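Local atomic coordinates of stromal cell-derived factor 2-like protein (Arabidopsis thaliana, PDB entry 3MAL), a protein that takes part in protein quality control and the unfolded protein response of the endoplasmic reticulum, in complex with ERDJ3B and BIP1. Residues V16-Y20 with T137-D141; S44-Q48 with H98-A103. All coordinates share one frame; numbering follows the deposited sequence. Where two conformers were deposited one is given.

Contact 1: residues V16-Y20 with T137-D141. With SO4 (sulfate ion), chain E; SO4 (sulfate ion), chain C.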
# COMPACT_ATOMS: atom_id res chain seq x y z
N VAL A 16 12.16 -10.99 10.83
CA VAL A 16 11.11 -11.06 9.76
C VAL A 16 9.70 -10.67 10.19
O VAL A 16 8.87 -10.43 9.30
CB VAL A 16 10.96 -12.46 9.05
CG1 VAL A 16 12.25 -12.92 8.35
CG2 VAL A 16 10.36 -13.55 9.99
N GLU A 17 9.38 -10.64 11.50
CA GLU A 17 8.03 -10.22 11.95
C GLU A 17 7.81 -8.73 11.72
O GLU A 17 8.58 -7.87 12.19
CB GLU A 17 7.73 -10.60 13.41
CG GLU A 17 7.70 -12.09 13.70
CD GLU A 17 9.07 -12.60 14.10
OE1 GLU A 17 10.08 -11.88 13.85
OE2 GLU A 17 9.15 -13.71 14.69
N ILE A 18 6.76 -8.40 11.01
CA ILE A 18 6.56 -7.00 10.70
C ILE A 18 5.72 -6.34 11.79
O ILE A 18 4.58 -6.74 12.02
CB ILE A 18 5.88 -6.85 9.33
CG1 ILE A 18 6.78 -7.42 8.22
CG2 ILE A 18 5.48 -5.40 9.10
CD1 ILE A 18 6.13 -7.45 6.85
N THR A 19 6.27 -5.33 12.46
CA THR A 19 5.59 -4.72 13.60
C THR A 19 5.10 -3.31 13.25
O THR A 19 5.60 -2.70 12.31
CB THR A 19 6.56 -4.59 14.80
OG1 THR A 19 7.79 -4.00 14.35
CG2 THR A 19 6.86 -5.98 15.41
N TYR A 20 4.14 -2.79 14.01
CA TYR A 20 3.72 -1.41 13.77
C TYR A 20 4.90 -0.48 14.00
O TYR A 20 5.71 -0.71 14.92
CB TYR A 20 2.54 -1.02 14.66
CG TYR A 20 1.26 -1.77 14.31
CD1 TYR A 20 0.86 -2.89 15.06
CD2 TYR A 20 0.47 -1.37 13.24
CE1 TYR A 20 -0.30 -3.59 14.74
CE2 TYR A 20 -0.73 -2.07 12.94
CZ TYR A 20 -1.09 -3.17 13.69
OH TYR A 20 -2.24 -3.89 13.39
N THR A 137 0.72 -13.80 11.82
CA THR A 137 1.38 -12.50 11.92
C THR A 137 2.09 -12.20 10.61
O THR A 137 2.60 -13.12 9.96
CB THR A 137 2.39 -12.43 13.09
OG1 THR A 137 3.39 -13.43 12.92
CG2 THR A 137 1.70 -12.62 14.47
N TRP A 138 2.11 -10.93 10.23
CA TRP A 138 2.69 -10.47 8.98
C TRP A 138 4.22 -10.62 9.04
O TRP A 138 4.85 -10.18 10.01
CB TRP A 138 2.27 -9.01 8.72
CG TRP A 138 2.46 -8.49 7.30
CD1 TRP A 138 2.79 -9.20 6.17
CD2 TRP A 138 2.30 -7.13 6.87
NE1 TRP A 138 2.86 -8.36 5.08
CE2 TRP A 138 2.55 -7.09 5.48
CE3 TRP A 138 1.97 -5.94 7.53
CZ2 TRP A 138 2.49 -5.90 4.73
CZ3 TRP A 138 1.90 -4.74 6.79
CH2 TRP A 138 2.15 -4.74 5.40
N LYS A 139 4.79 -11.22 8.00
CA LYS A 139 6.23 -11.42 7.90
C LYS A 139 6.78 -10.98 6.55
O LYS A 139 6.06 -10.91 5.54
CB LYS A 139 6.61 -12.90 8.16
CG LYS A 139 6.24 -13.36 9.58
CD LYS A 139 6.51 -14.85 9.74
CE LYS A 139 5.91 -15.35 11.06
NZ LYS A 139 4.45 -15.47 10.92
N GLN A 140 8.08 -10.67 6.50
CA GLN A 140 8.72 -10.37 5.24
C GLN A 140 8.65 -11.56 4.28
O GLN A 140 8.77 -12.71 4.69
CB GLN A 140 10.18 -9.99 5.49
CG GLN A 140 10.94 -9.68 4.24
CD GLN A 140 12.38 -9.29 4.52
OE1 GLN A 140 12.67 -8.14 4.85
NE2 GLN A 140 13.29 -10.24 4.34
N ASP A 141 8.43 -11.28 3.01
CA ASP A 141 8.28 -12.31 1.99
C ASP A 141 7.07 -13.17 2.05
O ASP A 141 6.97 -14.05 1.22
CB ASP A 141 9.49 -13.26 1.91
CG ASP A 141 10.76 -12.54 1.71
OD1 ASP A 141 11.59 -12.53 2.65
OD2 ASP A 141 10.95 -11.96 0.63
S SO4 E . 2.26 -17.45 13.39
O1 SO4 E . 1.36 -18.03 12.40
O2 SO4 E . 1.63 -17.55 14.71
O3 SO4 E . 3.53 -18.19 13.32
O4 SO4 E . 2.49 -16.05 13.07
S SO4 C . 4.10 -17.99 7.86
O1 SO4 C . 3.61 -19.37 7.97
O2 SO4 C . 3.60 -17.26 8.99
O3 SO4 C . 5.55 -17.97 7.78
O4 SO4 C . 3.53 -17.40 6.66
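Ile18 and Trp138 meet through backbone and side chain together. The amide of Ile18 donates to Trp138 O at 2.8 Å, nearly straight (173° at the hydrogen), with the donor tilted out of the carbonyl plane. Two pairs along, beyond Glu17 and Lys139, Gln140 N gives a 2.9 Å bond to Val16 O, this time within the carbonyl plane. The two bonds flank Glu17 and Lys139, a non-hydrogen-bonded antiparallel pair forming a single bridge. Val16 O also receives a CA-H...O contact from Lys139 CA at 3.1 Å. Beneath the backbone, Ile18 CD1 stands over one face of the indole, 3.6 Å from the centroid of the five-membered ring and right on its normal. The chain of Ile18 reaches that far because CD1 is extended from CA (chi2 174°), while CG2 lies near CE3 of the six-membered ring.

The end of Lys139 leads away from 16-20. Its chain bends at the last torsion (chi4 75°), bringing NZ to Thr137 O and to one oxygen of each of two sulfates, probably from the crystallisation liquor. NZ lies 3.0 Å from O4 of the chain E sulfate, which also accepts from Thr137 OG1 at 2.8 Å. Gln140 OE1 is satisfied by Tyr191 OH, and NE2 of Gln140 adds a weak bond to Asp141 OD1. Val80 forms backbone hydrogen bonds with both Ile18 and Trp138; these three residues occupy corresponding places ahead of strands 23-28, 85-90 and 143-148, consistent with the pseudo-threefold symmetry of a beta-trefoil barrel.

Contact 2: residues S44-Q48 with H98-A103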
# COMPACT_ATOMS: atom_id res chain seq x y z
N SER A 44 -6.88 13.45 -13.38
CA SER A 44 -8.32 13.35 -13.25
C SER A 44 -8.72 12.53 -12.00
O SER A 44 -8.03 12.60 -10.99
CB SER A 44 -8.94 12.85 -14.55
OG SER A 44 -8.60 11.49 -14.78
N GLY A 45 -9.82 11.78 -12.03
CA GLY A 45 -10.29 11.14 -10.83
C GLY A 45 -10.36 12.16 -9.69
O GLY A 45 -11.02 13.21 -9.81
N SER A 46 -9.67 11.86 -8.59
CA SER A 46 -9.74 12.69 -7.39
C SER A 46 -8.80 13.89 -7.45
O SER A 46 -8.92 14.80 -6.65
CB SER A 46 -9.38 11.85 -6.16
OG SER A 46 -8.00 11.47 -6.24
N GLY A 47 -7.85 13.87 -8.39
CA GLY A 47 -6.79 14.88 -8.41
C GLY A 47 -5.85 14.81 -7.20
O GLY A 47 -5.07 15.74 -6.96
N GLN A 48 -5.92 13.73 -6.41
CA GLN A 48 -5.01 13.58 -5.26
C GLN A 48 -3.61 13.10 -5.73
O GLN A 48 -3.42 12.80 -6.90
CB GLN A 48 -5.60 12.65 -4.19
CG GLN A 48 -6.84 13.25 -3.48
CD GLN A 48 -7.64 12.23 -2.69
OE1 GLN A 48 -7.16 11.13 -2.43
NE2 GLN A 48 -8.85 12.59 -2.32
N HIS A 98 -4.50 5.40 0.02
CA HIS A 98 -5.93 5.81 0.05
C HIS A 98 -6.68 5.25 -1.15
O HIS A 98 -6.11 5.08 -2.24
CB HIS A 98 -5.99 7.35 0.02
CG HIS A 98 -7.34 7.95 0.33
ND1 HIS A 98 -7.79 8.20 1.61
CD2 HIS A 98 -8.29 8.47 -0.50
CE1 HIS A 98 -8.97 8.79 1.56
NE2 HIS A 98 -9.30 8.96 0.30
N SER A 99 -7.95 4.98 -0.97
CA SER A 99 -8.87 4.65 -2.09
C SER A 99 -10.28 5.25 -1.87
O SER A 99 -10.52 5.88 -0.90
CB SER A 99 -8.87 3.20 -2.62
OG SER A 99 -9.48 2.99 -3.86
N HIS A 100 -11.12 5.10 -2.89
CA HIS A 100 -12.37 5.76 -3.05
C HIS A 100 -12.96 5.47 -4.45
O HIS A 100 -12.41 4.76 -5.22
CB HIS A 100 -12.22 7.25 -2.79
CG HIS A 100 -11.04 7.91 -3.45
ND1 HIS A 100 -10.29 7.33 -4.44
CD2 HIS A 100 -10.49 9.11 -3.22
CE1 HIS A 100 -9.36 8.17 -4.83
NE2 HIS A 100 -9.45 9.26 -4.10
N LEU A 101 -14.14 5.98 -4.69
CA LEU A 101 -14.83 5.65 -5.91
C LEU A 101 -14.52 6.61 -7.04
O LEU A 101 -15.41 7.28 -7.53
CB LEU A 101 -16.34 5.52 -5.71
CG LEU A 101 -16.90 4.57 -4.65
CD1 LEU A 101 -18.37 4.71 -4.33
CD2 LEU A 101 -16.59 3.18 -4.93
N HIS A 102 -13.27 6.72 -7.40
CA HIS A 102 -12.88 7.48 -8.58
C HIS A 102 -12.24 6.47 -9.52
O HIS A 102 -11.73 5.44 -9.06
CB HIS A 102 -11.85 8.56 -8.21
CG HIS A 102 -12.46 9.79 -7.64
ND1 HIS A 102 -12.46 10.08 -6.28
CD2 HIS A 102 -13.10 10.82 -8.24
CE1 HIS A 102 -13.07 11.23 -6.08
NE2 HIS A 102 -13.46 11.71 -7.25
N ALA A 103 -12.30 6.74 -10.82
CA ALA A 103 -11.63 5.90 -11.83
C ALA A 103 -10.11 6.11 -11.90
O ALA A 103 -9.62 7.24 -11.99
CB ALA A 103 -12.28 6.13 -13.23
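Ser46 and Gln48 touch the ring of His100 at its NE2 end, coming from the turn 44-48. Ser46 CB packs 3.3 Å from His100 NE2, and the same nitrogen makes a weak, bent hydrogen bond to Gln48 OE1 (3.4 Å, 130° at the hydrogen). Gln48 and His100 reach for each other from opposite directions; their amide and ring planes are 48° apart, with Gln48 NE2 at the ring edge, in its plane. OE1 of Gln48 also lies 3.5 Å from His98 CD2, where amide and ring are turned 60° against each other. Beside His100, His102 also meets Ser46, presenting a ring face to Ser46 CB, 3.8 Å from the ring centroid. The His102 ring in turn sets its edge over one face of the His100 ring.

His98 to His100 form a His-Ser-His run that recurs in strands 34-38 and 154-161, one copy in each MIR motif of this beta-trefoil. Alternation along the strand sends His98 and His100 toward the turn, whereas Ser99 points away.

The next shell fixes these groups. Ser44 to Gly47 is a type II' beta turn, closed by Gly47 N to Ser44 O, with Gly45 at positive phi. OG of Ser46, placed between the backbone N and carbonyl carbon, accepts from Gln48 N at 3.1 Å, an ST turn. That OG is also bonded to Glu111 OE1, and OE1 of Gln48 to Ser113 OG, so strand 110-115 holds both polar ends. The same strand also supports His98, whose ring stacks on Phe115, while ND1 pairs with Asp125 OD1. Further out, Ser99 OG bonds to Glu111 O, and the backbone of His102 to that of Glu111.

In the fold
Contact 1 and contact 2 lie on opposite sides of the chain's centre, their own centres 29 Å apart and their nearest atoms about 13 Å apart. Contact 1 is partly buried and joins the segments leading into barrel strands 23-28 and 143-148; contact 2 is a surface contact between a turn and the end of strand 96-100, in the other sheet. The chemistry follows the place. Near the barrel, strong backbone bonds and an aliphatic group on an indole do the joining, while the Lys139 amine leads away to two sulfates. At the surface, histidines, serine and glutamine meet across the contact through a weak bond, a CH-pi contact and van der Waals touches, and strand 110-115 supplies further polar partners.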